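Local coordinates for protein transcriptional activator HlyU (Vibrio cholerae, PDB 4K2E) that activates transcription of the hemolysin gene hlyA by binding DNA as a winged-helix regulator of the ArsR family, and may promote other virulence determinants, at residues 32-35 against 36-39; 59-62 against 63-66; 69-72 against 73-76. All blocks are in the same frame, centred on the assembly; numbering follows the deposited sequence.

Contact 1 of 3, residues 32-35 against 36-39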
ATOM      1  N   MET A  32       4.549  -0.735   4.210  1.00 29.65           N
ATOM      2  CA  MET A  32       3.245  -1.156   4.730  1.00 28.12           C
ATOM      3  C   MET A  32       2.754  -2.560   4.423  1.00 34.92           C
ATOM      4  O   MET A  32       1.820  -3.052   5.069  1.00 37.38           O
ATOM      5  CB  MET A  32       2.158  -0.155   4.283  1.00 29.23           C
ATOM      6  CG  MET A  32       2.537   1.266   4.731  1.00 30.09           C
ATOM      7  SD  MET A  32       1.216   2.387   4.154  1.00 38.13           S
ATOM      8  CE  MET A  32      -0.160   1.554   4.901  1.00 70.14           C
ATOM      9  N   ALA A  33       3.320  -3.175   3.388  1.00 30.18           N
ATOM     10  CA  ALA A  33       2.769  -4.391   2.833  1.00 36.63           C
ATOM     11  C   ALA A  33       3.300  -5.608   3.576  1.00 42.44           C
ATOM     12  O   ALA A  33       3.927  -6.475   2.988  1.00 38.81           O
ATOM     13  CB  ALA A  33       3.122  -4.495   1.356  1.00 39.59           C
ATOM     14  N   ASN A  34       3.019  -5.675   4.870  1.00 39.25           N
ATOM     15  CA  ASN A  34       3.491  -6.775   5.701  1.00 38.59           C
ATOM     16  C   ASN A  34       2.582  -6.761   6.919  1.00 33.34           C
ATOM     17  O   ASN A  34       2.371  -5.703   7.482  1.00 33.49           O
ATOM     18  CB  ASN A  34       4.934  -6.521   6.122  1.00 36.30           C
ATOM     19  CG  ASN A  34       5.398  -7.496   7.170  1.00 42.63           C
ATOM     20  OD1 ASN A  34       5.213  -7.267   8.354  1.00 36.05           O
ATOM     21  ND2 ASN A  34       5.963  -8.612   6.735  1.00 38.44           N
ATOM     22  N   GLU A  35       2.027  -7.905   7.297  1.00 32.17           N
ATOM     23  CA  GLU A  35       0.980  -7.881   8.312  1.00 42.70           C
ATOM     24  C   GLU A  35       1.460  -7.285   9.629  1.00 37.21           C
ATOM     25  O   GLU A  35       0.754  -6.485  10.241  1.00 38.36           O
ATOM     26  CB  GLU A  35       0.334  -9.246   8.502  1.00 47.06           C
ATOM     27  CG  GLU A  35      -0.716  -9.539   7.422  1.00 55.91           C
ATOM     28  CD  GLU A  35      -1.400 -10.871   7.586  1.00 65.64           C
ATOM     29  OE1 GLU A  35      -1.629 -11.298   8.742  1.00 72.46           O
ATOM     30  OE2 GLU A  35      -1.705 -11.492   6.541  1.00 63.04           O
ATOM     31  N   ARG A  36       2.673  -7.638  10.041  1.00 40.41           N
ATOM     32  CA  ARG A  36       3.193  -7.107  11.308  1.00 33.28           C
ATOM     33  C   ARG A  36       3.513  -5.592  11.229  1.00 42.55           C
ATOM     34  O   ARG A  36       3.140  -4.809  12.123  1.00 34.30           O
ATOM     35  CB  ARG A  36       4.401  -7.918  11.802  1.00 31.22           C
ATOM     36  CG  ARG A  36       4.137  -9.400  12.031  1.00 38.57           C
ATOM     37  CD  ARG A  36       2.864  -9.599  12.869  1.00 41.02           C
ATOM     38  NE  ARG A  36       2.852 -10.879  13.545  1.00 45.78           N
ATOM     39  CZ  ARG A  36       2.152 -11.131  14.650  1.00 58.46           C
ATOM     40  NH1 ARG A  36       1.401 -10.183  15.209  1.00 55.23           N
ATOM     41  NH2 ARG A  36       2.216 -12.329  15.207  1.00 65.54           N
ATOM     42  N   ARG A  37       4.175  -5.154  10.155  1.00 31.84           N
ATOM     43  CA  ARG A  37       4.465  -3.721  10.049  1.00 36.39           C
ATOM     44  C   ARG A  37       3.188  -2.888   9.954  1.00 32.78           C
ATOM     45  O   ARG A  37       3.084  -1.840  10.604  1.00 31.90           O
ATOM     46  CB  ARG A  37       5.426  -3.392   8.894  1.00 35.67           C
ATOM     47  CG  ARG A  37       6.836  -3.881   9.121  1.00 30.01           C
ATOM     48  CD  ARG A  37       7.842  -3.448   8.049  1.00 32.30           C
ATOM     49  NE  ARG A  37       7.471  -3.725   6.641  1.00 33.52           N
ATOM     50  CZ  ARG A  37       7.848  -4.783   5.920  1.00 42.76           C
ATOM     51  NH1 ARG A  37       8.571  -5.768   6.456  1.00 39.18           N
ATOM     52  NH2 ARG A  37       7.474  -4.873   4.638  1.00 36.06           N
ATOM     53  N   LEU A  38       2.217  -3.367   9.178  1.00 29.16           N
ATOM     54  CA  LEU A  38       0.928  -2.677   9.105  1.00 35.34           C
ATOM     55  C   LEU A  38       0.234  -2.641  10.478  1.00 35.51           C
ATOM     56  O   LEU A  38      -0.353  -1.640  10.837  1.00 34.16           O
ATOM     57  CB  LEU A  38      -0.025  -3.347   8.133  1.00 32.94           C
ATOM     58  CG  LEU A  38      -1.351  -2.622   7.872  1.00 41.24           C
ATOM     59  CD1 LEU A  38      -1.079  -1.268   7.194  1.00 41.55           C
ATOM     60  CD2 LEU A  38      -2.267  -3.495   7.002  1.00 42.51           C
ATOM     61  N   GLN A  39       0.267  -3.750  11.205  1.00 33.60           N
ATOM     62  CA  GLN A  39      -0.333  -3.791  12.556  1.00 39.25           C
ATOM     63  C   GLN A  39       0.264  -2.722  13.472  1.00 40.83           C
ATOM     64  O   GLN A  39      -0.467  -1.988  14.167  1.00 38.06           O
ATOM     65  CB  GLN A  39      -0.196  -5.192  13.179  1.00 44.39           C
ATOM     66  CG  GLN A  39      -1.208  -6.199  12.651  1.00 50.13           C
ATOM     67  CD  GLN A  39      -0.866  -7.663  12.971  1.00 56.98           C
ATOM     68  OE1 GLN A  39      -0.011  -7.961  13.810  1.00 50.55           O
ATOM     69  NE2 GLN A  39      -1.544  -8.583  12.287  1.00 61.23           N
TER
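The guanidinium of R37 carries N34 on one face and the indole of W71 on the other, the latter as a cation-pi partner. N34 CB sits over its centre, 3.4 Å from R37 CZ, and the N34 amide continues the stack with its plane only 18° from that of the guanidinium. R37 bends at chi3 (-52°) to fold back over N34, where NE and NH2 hydrogen-bond to A31 O and K30 O at the end of the preceding helix. The same asparagine is the N-cap of helix 35-40: with CG anti to the backbone N (chi1 170°), OD1 accepts from R37 N at 3.0 Å on an in-plane lone pair. N34 O, the backbone carbonyl, accepts from L38 N at 2.9 Å. One residue on, E35 O receives Q39 N at 2.9 Å. R36 NH1 reaches Q39 OE1 at 3.0 Å and also bonds L58 O. On the inner side, M32 CE meets L38 CD1 at 3.8 Å. The turn thus joins helix 16-32 to helix 35-40. M32 and L38 pack on helix 94-108, N34 and both arginines touch helix 62-74, and L38 rests on V26 of the second subunit.

Contact 2 of 3, residues 59-62 against 63-66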
ATOM      1  N   GLU A  59       1.424  -9.449  20.317  1.00 45.75           N
ATOM      2  CA  GLU A  59       1.897 -10.752  20.790  1.00 49.86           C
ATOM      3  C   GLU A  59       3.103 -11.274  20.005  1.00 45.56           C
ATOM      4  O   GLU A  59       3.204 -12.466  19.720  1.00 62.57           O
ATOM      5  CB  GLU A  59       0.769 -11.778  20.858  1.00 50.99           C
ATOM      6  CG  GLU A  59      -0.233 -11.376  21.901  1.00 54.39           C
ATOM      7  CD  GLU A  59      -1.234 -12.440  22.224  1.00 69.21           C
ATOM      8  OE1 GLU A  59      -1.347 -13.416  21.458  1.00 58.57           O
ATOM      9  OE2 GLU A  59      -1.910 -12.281  23.259  1.00 62.26           O
ATOM     10  N   LEU A  60       4.012 -10.367  19.678  1.00 42.80           N
ATOM     11  CA  LEU A  60       5.297 -10.727  19.104  1.00 46.55           C
ATOM     12  C   LEU A  60       6.365 -10.393  20.120  1.00 47.89           C
ATOM     13  O   LEU A  60       6.292  -9.362  20.780  1.00 53.76           O
ATOM     14  CB  LEU A  60       5.563  -9.932  17.827  1.00 57.51           C
ATOM     15  CG  LEU A  60       5.217 -10.536  16.464  1.00 62.60           C
ATOM     16  CD1 LEU A  60       5.722  -9.611  15.381  1.00 60.73           C
ATOM     17  CD2 LEU A  60       5.825 -11.925  16.303  1.00 63.49           C
ATOM     18  N   SER A  61       7.362 -11.257  20.248  1.00 49.70           N
ATOM     19  CA  SER A  61       8.453 -10.994  21.167  1.00 53.70           C
ATOM     20  C   SER A  61       9.134  -9.710  20.716  1.00 50.72           C
ATOM     21  O   SER A  61       9.036  -9.310  19.549  1.00 42.32           O
ATOM     22  CB  SER A  61       9.461 -12.145  21.153  1.00 56.01           C
ATOM     23  OG  SER A  61      10.016 -12.281  19.850  1.00 60.71           O
ATOM     24  N   GLN A  62       9.834  -9.067  21.642  1.00 54.66           N
ATOM     25  CA  GLN A  62      10.511  -7.829  21.306  1.00 51.17           C
ATOM     26  C   GLN A  62      11.595  -8.090  20.265  1.00 48.01           C
ATOM     27  O   GLN A  62      11.896  -7.232  19.448  1.00 47.55           O
ATOM     28  CB  GLN A  62      11.046  -7.140  22.568  1.00 50.58           C
ATOM     29  CG  GLN A  62       9.950  -6.953  23.611  1.00 60.85           C
ATOM     30  CD  GLN A  62      10.355  -6.084  24.796  1.00 74.62           C
ATOM     31  OE1 GLN A  62      10.149  -6.468  25.954  1.00 81.22           O
ATOM     32  NE2 GLN A  62      10.911  -4.904  24.515  1.00 74.35           N
ATOM     33  N   SER A  63      12.153  -9.293  20.282  1.00 53.21           N
ATOM     34  CA  SER A  63      13.179  -9.693  19.326  1.00 52.64           C
ATOM     35  C   SER A  63      12.632  -9.652  17.907  1.00 51.95           C
ATOM     36  O   SER A  63      13.200  -8.990  17.045  1.00 49.44           O
ATOM     37  CB  SER A  63      13.690 -11.099  19.667  1.00 64.08           C
ATOM     38  OG  SER A  63      14.992 -11.340  19.164  1.00 66.96           O
ATOM     39  N   ALA A  64      11.504 -10.324  17.676  1.00 53.39           N
ATOM     40  CA  ALA A  64      10.872 -10.328  16.354  1.00 52.49           C
ATOM     41  C   ALA A  64      10.364  -8.941  15.968  1.00 47.18           C
ATOM     42  O   ALA A  64      10.456  -8.523  14.813  1.00 51.08           O
ATOM     43  CB  ALA A  64       9.730 -11.362  16.311  1.00 58.60           C
ATOM     44  N   LEU A  65       9.847  -8.216  16.950  1.00 43.40           N
ATOM     45  CA  LEU A  65       9.431  -6.826  16.763  1.00 43.82           C
ATOM     46  C   LEU A  65      10.529  -5.860  16.266  1.00 48.04           C
ATOM     47  O   LEU A  65      10.294  -5.029  15.367  1.00 41.59           O
ATOM     48  CB  LEU A  65       8.869  -6.304  18.079  1.00 47.10           C
ATOM     49  CG  LEU A  65       7.859  -5.174  18.053  1.00 51.59           C
ATOM     50  CD1 LEU A  65       6.710  -5.544  17.119  1.00 53.34           C
ATOM     51  CD2 LEU A  65       7.361  -4.948  19.471  1.00 42.89           C
ATOM     52  N   SER A  66      11.714  -5.945  16.871  1.00 45.87           N
ATOM     53  CA  SER A  66      12.793  -5.000  16.576  1.00 43.30           C
ATOM     54  C   SER A  66      13.111  -4.877  15.079  1.00 46.98           C
ATOM     55  O   SER A  66      13.439  -3.796  14.628  1.00 42.68           O
ATOM     56  CB  SER A  66      14.057  -5.305  17.397  1.00 53.83           C
ATOM     57  OG  SER A  66      14.789  -6.389  16.862  1.00 63.04           O
TER
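The turn of the predicted helix-turn-helix motif closes here, where residues 59-62 leave helix 51-58 and run into helix 62-74, by position the recognition helix of an ArsR-type regulator. S61 is its N-cap. Its hydroxyl lies between the backbone N and the carbonyl carbon (chi1 61°), which turns OG back over the first turn to accept from A64 N at 3.3 Å; the bond is long but nearly straight, at 170°. S61 O meanwhile takes L65 N at 2.9 Å, so side chain and carbonyl of S61 both accept from the first turn. Q62 O follows with S66 N at 2.9 Å, and S66 OG swings back to donate to S63 O at 3.1 Å. Beside the cap, L60 CD2 reaches A64 CB at 3.9 Å, an apolar touch that tucks the residue before the N-cap against the first turn. L60 also leans on R36, and its carbonyl accepts from S55 OG. L65, on the buried side, packs on L54, S55 and I40. The S61 hydroxyl takes up the A64 N-H, one of the first-turn amides that have no carbonyl of a preceding turn to bond to. S61, Q62, S63 and S66 remain largely solvent-exposed polar residues at the positive end of the helix dipole, a setting that, in a predicted DNA-binding motif, would suit a nearby phosphate.

Contact 3 of 3, residues 69-72 against 73-76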
ATOM      1  N   LEU A  69      10.314  -2.854  13.439  1.00 35.05           N
ATOM      2  CA  LEU A  69      10.467  -1.470  13.825  1.00 31.13           C
ATOM      3  C   LEU A  69      11.651  -0.856  13.094  1.00 32.91           C
ATOM      4  O   LEU A  69      11.612   0.318  12.698  1.00 34.84           O
ATOM      5  CB  LEU A  69      10.633  -1.325  15.341  1.00 33.26           C
ATOM      6  CG  LEU A  69       9.421  -1.718  16.199  1.00 35.54           C
ATOM      7  CD1 LEU A  69       9.816  -1.761  17.690  1.00 36.04           C
ATOM      8  CD2 LEU A  69       8.205  -0.806  15.992  1.00 35.22           C
ATOM      9  N   ALA A  70      12.686  -1.659  12.877  1.00 32.45           N
ATOM     10  CA  ALA A  70      13.898  -1.171  12.240  1.00 33.70           C
ATOM     11  C   ALA A  70      13.610  -0.748  10.790  1.00 35.37           C
ATOM     12  O   ALA A  70      14.103   0.293  10.319  1.00 35.08           O
ATOM     13  CB  ALA A  70      14.970  -2.211  12.288  1.00 36.72           C
ATOM     14  N   TRP A  71      12.837  -1.580  10.098  1.00 35.14           N
ATOM     15  CA  TRP A  71      12.371  -1.268   8.756  1.00 35.52           C
ATOM     16  C   TRP A  71      11.539   0.011   8.755  1.00 35.29           C
ATOM     17  O   TRP A  71      11.796   0.917   7.956  1.00 33.75           O
ATOM     18  CB  TRP A  71      11.569  -2.457   8.210  1.00 39.46           C
ATOM     19  CG  TRP A  71      11.184  -2.388   6.728  1.00 37.60           C
ATOM     20  CD1 TRP A  71      10.626  -1.330   6.057  1.00 38.68           C
ATOM     21  CD2 TRP A  71      11.274  -3.457   5.787  1.00 37.29           C
ATOM     22  NE1 TRP A  71      10.381  -1.684   4.738  1.00 35.44           N
ATOM     23  CE2 TRP A  71      10.769  -2.983   4.555  1.00 37.41           C
ATOM     24  CE3 TRP A  71      11.739  -4.774   5.866  1.00 40.42           C
ATOM     25  CZ2 TRP A  71      10.729  -3.779   3.415  1.00 41.79           C
ATOM     26  CZ3 TRP A  71      11.699  -5.558   4.732  1.00 45.46           C
ATOM     27  CH2 TRP A  71      11.194  -5.057   3.527  1.00 44.05           C
ATOM     28  N   LEU A  72      10.574   0.125   9.666  1.00 31.83           N
ATOM     29  CA  LEU A  72       9.756   1.332   9.688  1.00 25.74           C
ATOM     30  C   LEU A  72      10.587   2.610   9.984  1.00 38.30           C
ATOM     31  O   LEU A  72      10.280   3.677   9.465  1.00 33.85           O
ATOM     32  CB  LEU A  72       8.581   1.201  10.667  1.00 26.88           C
ATOM     33  CG  LEU A  72       7.591   0.074  10.387  1.00 30.13           C
ATOM     34  CD1 LEU A  72       6.620  -0.063  11.568  1.00 25.12           C
ATOM     35  CD2 LEU A  72       6.807   0.284   9.016  1.00 27.36           C
ATOM     36  N   ARG A  73      11.621   2.493  10.825  1.00 31.87           N
ATOM     37  CA  ARG A  73      12.511   3.620  11.155  1.00 29.76           C
ATOM     38  C   ARG A  73      13.318   3.974   9.885  1.00 37.88           C
ATOM     39  O   ARG A  73      13.429   5.132   9.488  1.00 38.42           O
ATOM     40  CB  ARG A  73      13.476   3.263  12.299  1.00 30.14           C
ATOM     41  CG  ARG A  73      12.797   3.165  13.679  1.00 34.30           C
ATOM     42  CD  ARG A  73      13.700   3.562  14.868  1.00 39.22           C
ATOM     43  NE  ARG A  73      15.010   2.918  14.919  1.00 44.44           N
ATOM     44  CZ  ARG A  73      15.185   1.644  15.239  1.00 47.42           C
ATOM     45  NH1 ARG A  73      14.141   0.863  15.506  1.00 49.31           N
ATOM     46  NH2 ARG A  73      16.393   1.147  15.287  1.00 38.15           N
ATOM     47  N   ARG A  74      13.867   2.947   9.261  1.00 35.59           N
ATOM     48  CA  ARG A  74      14.768   3.125   8.132  1.00 36.44           C
ATOM     49  C   ARG A  74      14.063   3.845   6.965  1.00 39.95           C
ATOM     50  O   ARG A  74      14.635   4.752   6.356  1.00 41.22           O
ATOM     51  CB  ARG A  74      15.301   1.771   7.664  1.00 34.26           C
ATOM     52  CG  ARG A  74      16.142   1.865   6.401  1.00 40.39           C
ATOM     53  CD  ARG A  74      16.805   0.551   6.077  1.00 35.61           C
ATOM     54  NE  ARG A  74      15.816  -0.502   5.908  1.00 38.88           N
ATOM     55  CZ  ARG A  74      15.717  -1.579   6.680  1.00 43.79           C
ATOM     56  NH1 ARG A  74      16.555  -1.768   7.707  1.00 38.51           N
ATOM     57  NH2 ARG A  74      14.785  -2.484   6.420  1.00 37.11           N
ATOM     58  N   ASP A  75      12.808   3.493   6.716  1.00 36.39           N
ATOM     59  CA  ASP A  75      12.088   4.120   5.610  1.00 42.61           C
ATOM     60  C   ASP A  75      11.298   5.354   5.983  1.00 41.22           C
ATOM     61  O   ASP A  75      10.614   5.929   5.144  1.00 40.77           O
ATOM     62  CB  ASP A  75      11.228   3.091   4.875  1.00 42.00           C
ATOM     63  CG  ASP A  75      12.064   2.163   4.056  1.00 40.51           C
ATOM     64  OD1 ASP A  75      13.168   2.592   3.714  1.00 43.34           O
ATOM     65  OD2 ASP A  75      11.659   1.017   3.792  1.00 45.00           O
ATOM     66  N   GLY A  76      11.388   5.763   7.245  1.00 40.99           N
ATOM     67  CA  GLY A  76      10.840   7.035   7.680  1.00 41.01           C
ATOM     68  C   GLY A  76       9.360   7.052   7.998  1.00 39.56           C
ATOM     69  O   GLY A  76       8.735   8.107   7.909  1.00 44.92           O
TER
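W71 meets two side chains of the next turn, R74 and D75. R74 brings NH2 to 3.6 Å from W71 CG, with the guanidinium turned 54° from the indole plane. Its CZ stays far enough from the five-membered ring that any cation-pi attraction is weak, and NH2 packs equally on the backbone: W71 CA lies over one face of the guanidinium, 3.6 Å from R74 NH2. An extended start to the R74 chain, with CG anti to the backbone N (chi1 174°), and a bend at chi3 bring the group back there. D75 lies alongside the indole and points the same way, its carboxylate plane almost perpendicular to the ring, with OD2 3.1 Å from W71 NE1. On another side of the helix, R73, bent at chi2 and chi3, brings one face of its guanidinium over A70 CA, and R73 CG comes to 3.2 Å from L69 O; NH1 makes a weak hydrogen bond to Y89 OH.

Regular helical bonds set the spacing of the backbone that carries them: L69 O accepts R73 N at 2.9 Å, A70 O accepts R74 N, and W71 O accepts D75 N. Beyond them, L72 and L69 pack inward on I40, while L69 also reaches V51 and L54; D75 touches V27, and W71 touches A31, of helix 16-32. G76 ends the helix with positive phi, its N donating to R73 O at 3.1 Å, and G76 O bonds S92 OG. This is a Schellman motif at the C-terminus of helix 62-74, which turns the chain from the probable recognition helix toward strand 78-83 at the start of the wing.

The three contacts follow one another along the chain, and their centres lie about 13 Å (1 and 2), 12 Å (1 and 3) and 15 Å (2 and 3) apart. Contacts 2 and 3 mark the two ends of helix 62-74, the first its N-cap and the second its C-terminal stop, whereas contact 1 starts helix 35-40 beside it. Contact 1 touches both: R36 CZ packs on L60 CG of contact 2 at 3.6 Å, and R37 CB on L72 CD2 of contact 3 at 3.9 Å. Helix 35-40 thus packs against the turn before helix 62-74 and against its last turns. Contact 1 also reaches helix 94-108 and helix 16-32 of the second subunit, and so links the predicted DNA-binding motif with the dimer interface.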